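PDB 5I0P: beta-lactamase domain protein from Burkholderia ambifaria, which binds two zinc ions in a metallo-beta-lactamase fold and is probably a metal-dependent hydrolase, its substrate not established. Local coordinates for residues 16-21 with 277-282; 22-27 with 37-42; 205-210 with 218-223; 234-239 with 273-278. One frame throughout, in Å; residues are numbered along the deposited sequence.

Contact 1: 16-21 with 277-282; sequences LDYPFA and HGKPFR. With ZN (zinc ion), chain F.
Asp17 and Arg282 pair their backbones in both directions, the two bonds of one antiparallel hydrogen-bonded bridge. Arg282 N reaches Asp17 O at 2.8 Å, and Asp17 N returns the bond to Arg282 O at 3.1 Å. Their side chains run alongside each other without forming a salt bridge, and the guanidinium is instead held through NE by the carbonyl of Asp270. A third direct bond comes from a lysine tip: Lys279 NZ meets Ala21 O at 3.1 Å, approaching from above the carbonyl plane. Ala21 is the last residue of a type I turn that begins at Tyr18, closed by Ala21 N bonding to Tyr18 O. The bend of the lysine chain at chi3 (-70°) carries CE across the tyrosine, where it sits 4.2 Å from the centroid of the Tyr18 ring in a CH-pi contact. The same phenol is tied at its far end, since one water bridges Tyr18 OH and Lys279 N. A second water accepts from Phe20 N and donates to Pro280 O, so the turn is pinned by solvent as well. Packing fills in around these bonds. Leu16 CD1 lies over one face of the Phe281 ring, toward its rim, 4.0 Å from Phe281 CD2, while Pro280 CB meets the edge of the Phe20 ring at 3.9 Å from CE2. The arrangement illustrates how the loop before strand 31-34 adds a single bridge to the short, weakly bonded outermost strand 281-282 of a metallo-beta-lactamase sheet, just beyond the zinc ligand His277.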
loop_
_atom_site.group_PDB
_atom_site.type_symbol
_atom_site.label_atom_id
_atom_site.label_comp_id
_atom_site.label_asym_id
_atom_site.label_seq_id
_atom_site.Cartn_x
_atom_site.Cartn_y
_atom_site.Cartn_z
ATOM N N LEU A 16 -5.243 -20.075 -2.063
ATOM C CA LEU A 16 -4.639 -19.559 -0.843
ATOM C C LEU A 16 -5.223 -20.265 0.364
ATOM O O LEU A 16 -6.308 -20.852 0.310
ATOM C CB LEU A 16 -4.851 -18.050 -0.696
ATOM C CG LEU A 16 -4.469 -17.184 -1.903
ATOM C CD1 LEU A 16 -4.720 -15.675 -1.661
ATOM C CD2 LEU A 16 -3.029 -17.495 -2.290
ATOM N N ASP A 17 -4.469 -20.212 1.462
ATOM C CA ASP A 17 -4.860 -20.805 2.738
ATOM C C ASP A 17 -5.146 -19.655 3.693
ATOM O O ASP A 17 -4.286 -18.794 3.915
ATOM C CB ASP A 17 -3.766 -21.730 3.274
ATOM C CG ASP A 17 -3.901 -21.997 4.790
ATOM O OD1 ASP A 17 -5.028 -22.322 5.237
ATOM O OD2 ASP A 17 -2.886 -21.881 5.543
ATOM N N TYR A 18 -6.377 -19.567 4.141
ATOM C CA TYR A 18 -6.754 -18.608 5.162
ATOM C C TYR A 18 -6.734 -19.287 6.500
ATOM O O TYR A 18 -7.744 -19.903 6.893
ATOM C CB TYR A 18 -8.140 -18.023 4.885
ATOM C CG TYR A 18 -8.134 -17.185 3.637
ATOM C CD1 TYR A 18 -7.497 -15.950 3.623
ATOM C CD2 TYR A 18 -8.762 -17.615 2.486
ATOM C CE1 TYR A 18 -7.470 -15.180 2.495
ATOM C CE2 TYR A 18 -8.745 -16.858 1.354
ATOM C CZ TYR A 18 -8.097 -15.633 1.362
ATOM O OH TYR A 18 -8.080 -14.852 0.253
ATOM N N PRO A 19 -5.669 -19.125 7.287
ATOM C CA PRO A 19 -5.578 -19.847 8.573
ATOM C C PRO A 19 -6.693 -19.528 9.551
ATOM O O PRO A 19 -6.906 -20.314 10.474
ATOM C CB PRO A 19 -4.225 -19.401 9.138
ATOM C CG PRO A 19 -3.938 -18.087 8.424
ATOM C CD PRO A 19 -4.524 -18.233 7.058
ATOM N N PHE A 20 -7.399 -18.408 9.421
ATOM C CA PHE A 20 -8.470 -18.104 10.359
ATOM C C PHE A 20 -9.843 -18.169 9.710
ATOM O O PHE A 20 -10.814 -17.697 10.300
ATOM C CB PHE A 20 -8.231 -16.738 11.012
ATOM C CG PHE A 20 -6.818 -16.563 11.516
ATOM C CD1 PHE A 20 -6.385 -17.258 12.638
ATOM C CD2 PHE A 20 -5.897 -15.764 10.820
ATOM C CE1 PHE A 20 -5.072 -17.129 13.088
ATOM C CE2 PHE A 20 -4.599 -15.618 11.263
ATOM C CZ PHE A 20 -4.168 -16.301 12.399
ATOM N N ALA A 21 -9.942 -18.755 8.517
ATOM C CA ALA A 21 -11.224 -19.101 7.895
ATOM C C ALA A 21 -12.062 -17.828 7.807
ATOM O O ALA A 21 -11.559 -16.810 7.309
ATOM C CB ALA A 21 -11.847 -20.268 8.656
ATOM N N HIS A 277 -5.480 -5.305 2.943
ATOM C CA HIS A 277 -6.835 -5.509 2.448
ATOM C C HIS A 277 -6.987 -6.988 2.113
ATOM O O HIS A 277 -6.121 -7.557 1.445
ATOM C CB HIS A 277 -7.135 -4.606 1.234
ATOM C CG HIS A 277 -6.683 -3.187 1.426
ATOM N ND1 HIS A 277 -7.464 -2.223 2.038
ATOM C CD2 HIS A 277 -5.527 -2.567 1.086
ATOM C CE1 HIS A 277 -6.811 -1.069 2.059
ATOM N NE2 HIS A 277 -5.632 -1.253 1.497
ATOM N N GLY A 278 -8.084 -7.603 2.560
ATOM C CA GLY A 278 -8.223 -9.049 2.515
ATOM C C GLY A 278 -8.019 -9.650 3.889
ATOM O O GLY A 278 -8.191 -8.984 4.902
ATOM N N LYS A 279 -7.633 -10.931 3.914
ATOM C CA LYS A 279 -7.470 -11.659 5.170
ATOM C C LYS A 279 -6.053 -12.202 5.278
ATOM O O LYS A 279 -5.403 -12.429 4.253
ATOM C CB LYS A 279 -8.500 -12.816 5.330
ATOM C CG LYS A 279 -9.925 -12.314 5.190
ATOM C CD LYS A 279 -11.055 -13.291 5.450
ATOM C CE LYS A 279 -11.220 -14.356 4.446
ATOM N NZ LYS A 279 -12.431 -15.077 4.863
ATOM N N PRO A 280 -5.539 -12.388 6.501
ATOM C CA PRO A 280 -4.250 -13.082 6.661
ATOM C C PRO A 280 -4.281 -14.408 5.908
ATOM O O PRO A 280 -5.304 -15.106 5.867
ATOM C CB PRO A 280 -4.138 -13.306 8.179
ATOM C CG PRO A 280 -4.976 -12.232 8.808
ATOM C CD PRO A 280 -6.101 -11.935 7.789
ATOM N N PHE A 281 -3.165 -14.733 5.263
ATOM C CA PHE A 281 -3.141 -15.918 4.426
ATOM C C PHE A 281 -1.722 -16.457 4.296
ATOM O O PHE A 281 -0.729 -15.757 4.514
ATOM C CB PHE A 281 -3.706 -15.637 3.038
ATOM C CG PHE A 281 -2.790 -14.833 2.159
ATOM C CD1 PHE A 281 -2.767 -13.457 2.229
ATOM C CD2 PHE A 281 -1.952 -15.461 1.258
ATOM C CE1 PHE A 281 -1.955 -12.717 1.379
ATOM C CE2 PHE A 281 -1.115 -14.705 0.424
ATOM C CZ PHE A 281 -1.123 -13.343 0.499
ATOM N N ARG A 282 -1.651 -17.728 3.949
ATOM C CA ARG A 282 -0.418 -18.366 3.544
ATOM C C ARG A 282 -0.536 -18.721 2.066
ATOM O O ARG A 282 -1.619 -19.055 1.571
ATOM C CB ARG A 282 -0.138 -19.613 4.393
ATOM C CG ARG A 282 0.292 -19.294 5.812
ATOM C CD ARG A 282 0.790 -20.501 6.643
ATOM N NE ARG A 282 1.450 -19.989 7.852
ATOM C CZ ARG A 282 0.835 -19.711 9.005
ATOM N NH1 ARG A 282 -0.463 -19.935 9.117
ATOM N NH2 ARG A 282 1.513 -19.204 10.044
HETATM ZN ZN ZN F . -4.157 0.402 0.982
HETATM O O HOH W 1 -8.617 -12.281 1.130
HETATM O O HOH W 2 -7.396 -16.029 8.014
#

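Contact 2: 22-27 with 37-42; sequences DTLPAA and VRWLRM
A proline laid on an indole joins the loop ahead of strand 31-34 to strand 37-42, which belongs to one of the two sheets of the metallo-beta-lactamase fold. Pro25 CD stands 3.3 Å from the centroid of the six-membered ring of Trp39, almost on the ring normal, a close CH-pi contact over the face. Having CG anti to the backbone N (chi1 170°) brings the face of the indole of Trp39 against Pro25 CD, the two side chains crossing at about a right angle. The far corner of the ring reaches the preceding residues, with Trp39 CH2 3.3 Å from Thr23 O. Beside it, Leu24 CD2 rests over one face of the Arg41 guanidinium, 3.6 Å from CZ, so a methyl group covers a flat cation. No direct hydrogen bond links the segments; a water bridges them instead, accepting from Arg41 N at 2.7 Å and donating to Ala26 O at 2.9 Å. The indole NE1 is bonded to Asn52 OD1, which also takes a weak bond from Arg41 NH2. Trp39 also touches Phe31 and Val33 of strand 31-34 and Trp54 of strand 50-60, whereas Leu40 and Met42 turn to helix 76-88.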
loop_
_atom_site.group_PDB
_atom_site.type_symbol
_atom_site.label_atom_id
_atom_site.label_comp_id
_atom_site.label_asym_id
_atom_site.label_seq_id
_atom_site.Cartn_x
_atom_site.Cartn_y
_atom_site.Cartn_z
ATOM N N ASP A 22 -13.286 -17.799 8.341
ATOM C CA ASP A 22 -14.171 -16.667 8.112
ATOM C C ASP A 22 -13.929 -15.552 9.102
ATOM O O ASP A 22 -14.624 -14.532 9.045
ATOM C CB ASP A 22 -15.628 -17.109 8.267
ATOM C CG ASP A 22 -15.932 -18.348 7.505
ATOM O OD1 ASP A 22 -16.010 -19.421 8.164
ATOM O OD2 ASP A 22 -16.076 -18.265 6.260
ATOM N N THR A 23 -12.932 -15.708 9.961
ATOM C CA THR A 23 -12.665 -14.716 10.984
ATOM C C THR A 23 -12.366 -13.373 10.353
ATOM O O THR A 23 -11.533 -13.266 9.445
ATOM C CB THR A 23 -11.483 -15.149 11.835
ATOM O OG1 THR A 23 -11.820 -16.363 12.498
ATOM C CG2 THR A 23 -11.127 -14.069 12.851
ATOM N N LEU A 24 -13.097 -12.364 10.815
ATOM C CA LEU A 24 -12.871 -10.973 10.529
ATOM C C LEU A 24 -13.049 -10.345 11.898
ATOM O O LEU A 24 -14.114 -10.516 12.510
ATOM C CB LEU A 24 -13.874 -10.403 9.542
ATOM C CG LEU A 24 -13.928 -11.047 8.187
ATOM C CD1 LEU A 24 -15.283 -10.702 7.560
ATOM C CD2 LEU A 24 -12.766 -10.413 7.397
ATOM N N PRO A 25 -12.101 -9.558 12.371
ATOM C CA PRO A 25 -12.323 -8.866 13.639
ATOM C C PRO A 25 -13.428 -7.836 13.504
ATOM O O PRO A 25 -13.532 -7.146 12.491
ATOM C CB PRO A 25 -10.954 -8.243 13.960
ATOM C CG PRO A 25 -10.275 -8.088 12.669
ATOM C CD PRO A 25 -10.783 -9.237 11.791
ATOM N N ALA A 26 -14.273 -7.765 14.525
ATOM C CA ALA A 26 -15.304 -6.744 14.604
ATOM C C ALA A 26 -14.692 -5.364 14.779
ATOM O O ALA A 26 -13.595 -5.204 15.316
ATOM C CB ALA A 26 -16.229 -7.024 15.786
ATOM N N ALA A 27 -15.405 -4.354 14.294
ATOM C CA ALA A 27 -14.912 -2.993 14.436
ATOM C C ALA A 27 -14.815 -2.644 15.910
ATOM O O ALA A 27 -15.722 -2.940 16.689
ATOM C CB ALA A 27 -15.820 -1.989 13.719
ATOM N N VAL A 37 0.696 -10.162 18.137
ATOM C CA VAL A 37 0.311 -9.471 16.899
ATOM C C VAL A 37 -1.202 -9.481 16.797
ATOM O O VAL A 37 -1.824 -10.551 16.694
ATOM C CB VAL A 37 0.952 -10.090 15.657
ATOM C CG1 VAL A 37 0.668 -9.222 14.444
ATOM C CG2 VAL A 37 2.424 -10.191 15.865
ATOM N N ARG A 38 -1.798 -8.297 16.874
ATOM C CA ARG A 38 -3.250 -8.154 16.843
ATOM C C ARG A 38 -3.717 -7.471 15.562
ATOM O O ARG A 38 -3.079 -6.533 15.060
ATOM C CB ARG A 38 -3.727 -7.385 18.056
ATOM C CG ARG A 38 -3.518 -8.140 19.362
ATOM C CD ARG A 38 -4.299 -7.441 20.465
ATOM N NE ARG A 38 -4.091 -7.983 21.803
ATOM C CZ ARG A 38 -4.522 -7.363 22.900
ATOM N NH1 ARG A 38 -5.172 -6.207 22.779
ATOM N NH2 ARG A 38 -4.309 -7.872 24.109
ATOM N N TRP A 39 -4.811 -7.992 15.025
ATOM C CA TRP A 39 -5.401 -7.573 13.755
ATOM C C TRP A 39 -6.631 -6.722 14.054
ATOM O O TRP A 39 -7.522 -7.146 14.793
ATOM C CB TRP A 39 -5.743 -8.820 12.932
ATOM C CG TRP A 39 -6.573 -8.635 11.670
ATOM C CD1 TRP A 39 -6.743 -7.493 10.941
ATOM C CD2 TRP A 39 -7.347 -9.648 11.008
ATOM N NE1 TRP A 39 -7.567 -7.727 9.875
ATOM C CE2 TRP A 39 -7.958 -9.038 9.887
ATOM C CE3 TRP A 39 -7.590 -11.010 11.264
ATOM C CZ2 TRP A 39 -8.797 -9.745 9.002
ATOM C CZ3 TRP A 39 -8.408 -11.710 10.402
ATOM C CH2 TRP A 39 -9.014 -11.070 9.284
ATOM N N LEU A 40 -6.653 -5.511 13.529
ATOM C CA LEU A 40 -7.825 -4.657 13.550
ATOM C C LEU A 40 -8.306 -4.480 12.121
ATOM O O LEU A 40 -7.499 -4.480 11.175
ATOM C CB LEU A 40 -7.539 -3.268 14.089
ATOM C CG LEU A 40 -6.625 -2.725 15.176
ATOM C CD1 LEU A 40 -5.194 -3.263 15.213
ATOM C CD2 LEU A 40 -6.605 -1.258 14.837
ATOM N N ARG A 41 -9.608 -4.265 11.953
ATOM C CA ARG A 41 -10.133 -3.983 10.620
ATOM C C ARG A 41 -10.993 -2.736 10.666
ATOM O O ARG A 41 -11.909 -2.641 11.481
ATOM C CB ARG A 41 -10.936 -5.160 10.047
ATOM C CG ARG A 41 -11.627 -4.815 8.740
ATOM C CD ARG A 41 -12.398 -6.013 8.153
ATOM N NE ARG A 41 -11.404 -6.829 7.505
ATOM C CZ ARG A 41 -11.423 -7.252 6.253
ATOM N NH1 ARG A 41 -12.432 -6.991 5.436
ATOM N NH2 ARG A 41 -10.391 -7.959 5.834
ATOM N N MET A 42 -10.682 -1.771 9.810
ATOM C CA MET A 42 -11.404 -0.514 9.798
ATOM C C MET A 42 -12.263 -0.371 8.535
ATOM O O MET A 42 -11.847 -0.763 7.438
ATOM C CB MET A 42 -10.432 0.667 9.885
ATOM C CG MET A 42 -9.716 0.800 11.276
ATOM S SD MET A 42 -10.912 1.164 12.619
ATOM C CE MET A 42 -9.657 1.611 13.859
HETATM O O HOH W 3 -11.222 -4.091 14.083
#

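Contact 3: 205-210 with 218-223; sequences WRVVTG and CALHSE
Trp205 meets Leu220 and Ser222 at one end of the antiparallel hairpin formed by strands 203-210 and 217-222. Its CB lies 4.1 Å from Leu220 CB, and with CG beside the backbone N (chi1 -61°) the benzenoid half of the indole is carried over the partner strand. There CE3 comes 3.7 Å from Leu220 CB and has Leu220 O at the ring edge. Farther out, CZ3 is 3.8 Å from Ser222 CB, which stands over the face of the six-membered ring, offset toward its rim, as a CH-pi contact; CH2 is the last atom to feel that same carbon. The hydroxyl of Ser222 is engaged by Asp225. Along the ladder, Arg206 pairs with His221 and Val208 with Ala219 as hydrogen-bonded pairs, the Arg206 N to His221 O bond being 2.6 Å long. Between them Val207 and Leu220 form a non-hydrogen-bonded pair on the other face, where Val207 CG2 touches Leu220 CD2 at 4.0 Å and both valine methyls approach Cys218 SG. Across the segments, then, polarity is confined to backbone amides and carbonyls, while the side chains meet through carbon and sulfur, a chemistry that suits a largely buried hairpin.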
loop_
_atom_site.group_PDB
_atom_site.type_symbol
_atom_site.label_atom_id
_atom_site.label_comp_id
_atom_site.label_asym_id
_atom_site.label_seq_id
_atom_site.Cartn_x
_atom_site.Cartn_y
_atom_site.Cartn_z
ATOM N N TRP A 205 11.683 -7.220 12.994
ATOM C CA TRP A 205 11.031 -6.986 11.709
ATOM C C TRP A 205 12.020 -6.276 10.792
ATOM O O TRP A 205 12.581 -5.230 11.163
ATOM C CB TRP A 205 9.785 -6.140 11.882
ATOM C CG TRP A 205 8.753 -6.736 12.720
ATOM C CD1 TRP A 205 8.624 -6.613 14.080
ATOM C CD2 TRP A 205 7.644 -7.537 12.280
ATOM N NE1 TRP A 205 7.505 -7.288 14.508
ATOM C CE2 TRP A 205 6.880 -7.859 13.425
ATOM C CE3 TRP A 205 7.212 -8.002 11.023
ATOM C CZ2 TRP A 205 5.721 -8.640 13.357
ATOM C CZ3 TRP A 205 6.047 -8.773 10.954
ATOM C CH2 TRP A 205 5.326 -9.091 12.120
ATOM N N ARG A 206 12.266 -6.863 9.626
ATOM C CA ARG A 206 13.187 -6.309 8.643
ATOM C C ARG A 206 12.420 -5.423 7.658
ATOM O O ARG A 206 11.400 -5.841 7.113
ATOM C CB ARG A 206 13.903 -7.463 7.935
ATOM C CG ARG A 206 14.955 -7.051 6.913
ATOM C CD ARG A 206 16.230 -7.867 7.084
ATOM N NE ARG A 206 16.722 -7.849 8.464
ATOM C CZ ARG A 206 17.675 -7.033 8.907
ATOM N NH1 ARG A 206 18.245 -6.167 8.082
ATOM N NH2 ARG A 206 18.070 -7.091 10.168
ATOM N N VAL A 207 12.903 -4.204 7.422
ATOM C CA VAL A 207 12.241 -3.354 6.441
ATOM C C VAL A 207 12.493 -3.888 5.043
ATOM O O VAL A 207 13.645 -4.090 4.638
ATOM C CB VAL A 207 12.728 -1.906 6.539
ATOM C CG1 VAL A 207 12.264 -1.106 5.288
ATOM C CG2 VAL A 207 12.203 -1.246 7.816
ATOM N N VAL A 208 11.418 -4.118 4.295
ATOM C CA VAL A 208 11.497 -4.542 2.904
ATOM C C VAL A 208 10.770 -3.492 2.065
ATOM O O VAL A 208 9.548 -3.317 2.190
ATOM C CB VAL A 208 10.923 -5.952 2.702
ATOM C CG1 VAL A 208 10.959 -6.339 1.221
ATOM C CG2 VAL A 208 11.724 -6.958 3.545
ATOM N N THR A 209 11.531 -2.734 1.268
ATOM C CA THR A 209 10.947 -1.648 0.482
ATOM C C THR A 209 10.413 -2.179 -0.837
ATOM O O THR A 209 11.027 -3.045 -1.462
ATOM C CB THR A 209 11.964 -0.555 0.183
ATOM O OG1 THR A 209 13.060 -1.135 -0.527
ATOM C CG2 THR A 209 12.483 0.017 1.456
ATOM N N GLY A 210 9.306 -1.602 -1.276
ATOM C CA GLY A 210 8.701 -1.963 -2.541
ATOM C C GLY A 210 8.430 -0.710 -3.347
ATOM O O GLY A 210 8.287 0.376 -2.803
ATOM N N CYS A 218 6.942 0.490 2.697
ATOM C CA CYS A 218 7.594 -0.254 3.777
ATOM C C CYS A 218 6.734 -1.456 4.134
ATOM O O CYS A 218 5.647 -1.299 4.688
ATOM C CB CYS A 218 7.838 0.611 5.021
ATOM S SG CYS A 218 8.391 -0.387 6.453
ATOM N N ALA A 219 7.210 -2.642 3.790
ATOM C CA ALA A 219 6.691 -3.895 4.319
ATOM C C ALA A 219 7.658 -4.374 5.396
ATOM O O ALA A 219 8.845 -4.020 5.394
ATOM C CB ALA A 219 6.523 -4.956 3.238
ATOM N N LEU A 220 7.130 -5.112 6.363
ATOM C CA LEU A 220 7.916 -5.559 7.498
ATOM C C LEU A 220 7.973 -7.070 7.500
ATOM O O LEU A 220 6.926 -7.729 7.523
ATOM C CB LEU A 220 7.310 -5.034 8.807
ATOM C CG LEU A 220 7.287 -3.504 8.889
ATOM C CD1 LEU A 220 6.474 -3.107 10.061
ATOM C CD2 LEU A 220 8.733 -2.913 8.951
ATOM N N HIS A 221 9.187 -7.616 7.536
ATOM C CA HIS A 221 9.386 -9.057 7.465
ATOM C C HIS A 221 10.036 -9.571 8.744
ATOM O O HIS A 221 11.138 -9.141 9.102
ATOM C CB HIS A 221 10.249 -9.427 6.262
ATOM C CG HIS A 221 10.380 -10.902 6.071
ATOM N ND1 HIS A 221 11.501 -11.492 5.533
ATOM C CD2 HIS A 221 9.526 -11.913 6.370
ATOM C CE1 HIS A 221 11.330 -12.801 5.502
ATOM N NE2 HIS A 221 10.143 -13.084 6.011
ATOM N N SER A 222 9.353 -10.503 9.427
ATOM C CA SER A 222 9.897 -11.200 10.603
ATOM C C SER A 222 10.292 -12.606 10.172
ATOM O O SER A 222 9.473 -13.526 10.174
ATOM C CB SER A 222 8.877 -11.233 11.736
ATOM O OG SER A 222 9.396 -11.936 12.831
ATOM N N GLU A 223 11.572 -12.788 9.881
ATOM C CA GLU A 223 12.020 -14.005 9.211
ATOM C C GLU A 223 12.000 -15.219 10.135
ATOM O O GLU A 223 11.663 -16.322 9.694
ATOM C CB GLU A 223 13.413 -13.762 8.647
ATOM C CG GLU A 223 14.048 -14.934 7.947
ATOM C CD GLU A 223 15.337 -14.531 7.258
ATOM O OE1 GLU A 223 15.541 -13.308 7.036
ATOM O OE2 GLU A 223 16.146 -15.432 6.939
#

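Contact 4: 234-239 with 273-278; sequences VLPRIS and VLPSHG. With ZN (zinc ion), chain F.
With CG beside the backbone N in both residues (chi1 -53° in Leu235, -45° in His277), a leucine methyl and an imidazole are brought together beside a zinc ion. The two segments belong to the metal-site rim of the metallo-beta-lactamase fold: one is the loop after strand 227-231, the other the end of strand 272-275 with the turn that follows it. Leu235 CD2 lies at the edge of the His277 ring, 4.2 Å from His277 CD2, the carbon next to NE2, which binds zinc at 2.3 Å. Asp232, His107 and Asp106 complete that site. His277 ND1 is bonded to His50 O, a second-shell contact that fixes the rotation of the ring and may make it a stronger metal donor. Next to the leucine, two prolines cross at about a right angle: Pro236 CD touches Pro275 CG at 3.5 Å, and Pro275 CB also meets Val234 O. Pro236 packs against the backbone beyond the ligand as well, its CG 4.0 Å from Gly278 CA. The polar link between the segments runs through a water, which accepts from Arg237 N at 2.6 Å and donates at 2.9 Å to His277 O, the carbonyl that Pro236 CD approaches to 3.3 Å.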
loop_
_atom_site.group_PDB
_atom_site.type_symbol
_atom_site.label_atom_id
_atom_site.label_comp_id
_atom_site.label_asym_id
_atom_site.label_seq_id
_atom_site.Cartn_x
_atom_site.Cartn_y
_atom_site.Cartn_z
ATOM N N VAL A 234 1.416 -7.023 -1.553
ATOM C CA VAL A 234 0.845 -8.348 -1.851
ATOM C C VAL A 234 -0.525 -8.416 -1.195
ATOM O O VAL A 234 -0.624 -8.558 0.036
ATOM C CB VAL A 234 1.716 -9.517 -1.365
ATOM C CG1 VAL A 234 1.159 -10.835 -1.913
ATOM C CG2 VAL A 234 3.212 -9.314 -1.719
ATOM N N LEU A 235 -1.576 -8.312 -2.004
ATOM C CA LEU A 235 -2.911 -8.431 -1.495
ATOM C C LEU A 235 -3.552 -9.728 -1.999
ATOM O O LEU A 235 -3.351 -10.107 -3.156
ATOM C CB LEU A 235 -3.760 -7.233 -1.897
ATOM C CG LEU A 235 -3.141 -5.893 -1.525
ATOM C CD1 LEU A 235 -3.907 -4.727 -2.190
ATOM C CD2 LEU A 235 -3.073 -5.724 -0.053
ATOM N N PRO A 236 -4.249 -10.472 -1.128
ATOM C CA PRO A 236 -4.713 -11.806 -1.544
ATOM C C PRO A 236 -5.807 -11.760 -2.593
ATOM O O PRO A 236 -5.853 -12.645 -3.449
ATOM C CB PRO A 236 -5.171 -12.470 -0.217
ATOM C CG PRO A 236 -5.500 -11.350 0.695
ATOM C CD PRO A 236 -4.479 -10.239 0.317
ATOM N N ARG A 237 -6.711 -10.789 -2.551
ATOM C CA ARG A 237 -7.838 -10.859 -3.464
ATOM C C ARG A 237 -7.821 -9.801 -4.558
ATOM O O ARG A 237 -8.504 -9.983 -5.570
ATOM C CB ARG A 237 -9.174 -10.780 -2.696
ATOM N N ILE A 238 -7.127 -8.685 -4.376
ATOM C CA ILE A 238 -7.185 -7.617 -5.359
ATOM C C ILE A 238 -5.776 -7.297 -5.831
ATOM O O ILE A 238 -4.794 -7.537 -5.130
ATOM C CB ILE A 238 -7.867 -6.365 -4.802
ATOM C CG1 ILE A 238 -7.008 -5.724 -3.745
ATOM C CG2 ILE A 238 -9.189 -6.737 -4.106
ATOM C CD1 ILE A 238 -7.664 -4.530 -3.132
ATOM N N SER A 239 -5.677 -6.728 -7.025
ATOM C CA SER A 239 -4.333 -6.383 -7.452
ATOM C C SER A 239 -3.906 -5.040 -6.846
ATOM O O SER A 239 -4.719 -4.245 -6.361
ATOM C CB SER A 239 -4.234 -6.352 -8.974
ATOM O OG SER A 239 -5.092 -5.367 -9.476
ATOM N N VAL A 273 1.189 -14.047 5.679
ATOM C CA VAL A 273 1.096 -12.717 5.095
ATOM C C VAL A 273 -0.028 -11.965 5.791
ATOM O O VAL A 273 -1.143 -12.487 5.927
ATOM C CB VAL A 273 0.848 -12.781 3.578
ATOM C CG1 VAL A 273 0.917 -11.393 2.978
ATOM C CG2 VAL A 273 1.854 -13.727 2.912
ATOM N N LEU A 274 0.267 -10.746 6.252
ATOM C CA LEU A 274 -0.721 -9.855 6.846
ATOM C C LEU A 274 -0.937 -8.685 5.894
ATOM O O LEU A 274 -0.168 -7.719 5.891
ATOM C CB LEU A 274 -0.273 -9.390 8.233
ATOM C CG LEU A 274 0.073 -10.551 9.190
ATOM C CD1 LEU A 274 0.476 -10.092 10.594
ATOM C CD2 LEU A 274 -1.089 -11.456 9.322
ATOM N N PRO A 275 -1.925 -8.755 5.018
ATOM C CA PRO A 275 -2.114 -7.708 4.016
ATOM C C PRO A 275 -3.071 -6.651 4.530
ATOM O O PRO A 275 -3.914 -6.901 5.395
ATOM C CB PRO A 275 -2.751 -8.465 2.855
ATOM C CG PRO A 275 -3.695 -9.458 3.622
ATOM C CD PRO A 275 -2.936 -9.820 4.903
ATOM N N SER A 276 -2.943 -5.463 3.953
ATOM C CA SER A 276 -3.769 -4.370 4.426
ATOM C C SER A 276 -5.198 -4.444 3.918
ATOM O O SER A 276 -6.046 -3.708 4.421
ATOM C CB SER A 276 -3.107 -3.051 4.082
ATOM O OG SER A 276 -1.952 -2.945 4.920
ATOM N N HIS A 277 -5.480 -5.305 2.943
ATOM C CA HIS A 277 -6.835 -5.509 2.448
ATOM C C HIS A 277 -6.987 -6.988 2.113
ATOM O O HIS A 277 -6.121 -7.557 1.445
ATOM C CB HIS A 277 -7.135 -4.606 1.234
ATOM C CG HIS A 277 -6.683 -3.187 1.426
ATOM N ND1 HIS A 277 -7.464 -2.223 2.038
ATOM C CD2 HIS A 277 -5.527 -2.567 1.086
ATOM C CE1 HIS A 277 -6.811 -1.069 2.059
ATOM N NE2 HIS A 277 -5.632 -1.253 1.497
ATOM N N GLY A 278 -8.084 -7.603 2.560
ATOM C CA GLY A 278 -8.223 -9.049 2.515
ATOM C C GLY A 278 -8.019 -9.650 3.889
ATOM O O GLY A 278 -8.191 -8.984 4.902
HETATM ZN ZN ZN F . -4.157 0.402 0.982
HETATM O O HOH W 4 -6.777 -8.592 -1.161
#

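Overall arrangement
Contacts 1 and 4 meet on the zinc ligand His277 and on Gly278, and their centres are about 9 Å apart. Phe281 O and Val273 N, 2.8 Å apart, join the neighbouring strands on which they lie, while Pro236 of contact 4 packs against Leu16 and Phe281 of contact 1. Contact 2, centred about 12 Å from contact 1, touches it where Trp39 CH2 lies 3.4 Å from Pro280 CD; its Arg41 side chain lies about 7 Å from that of His277. Contact 3 stands apart in the same sheet as contacts 1 and 4, yet its Cys218 side chain is about 6 Å from that of the zinc ligand His102.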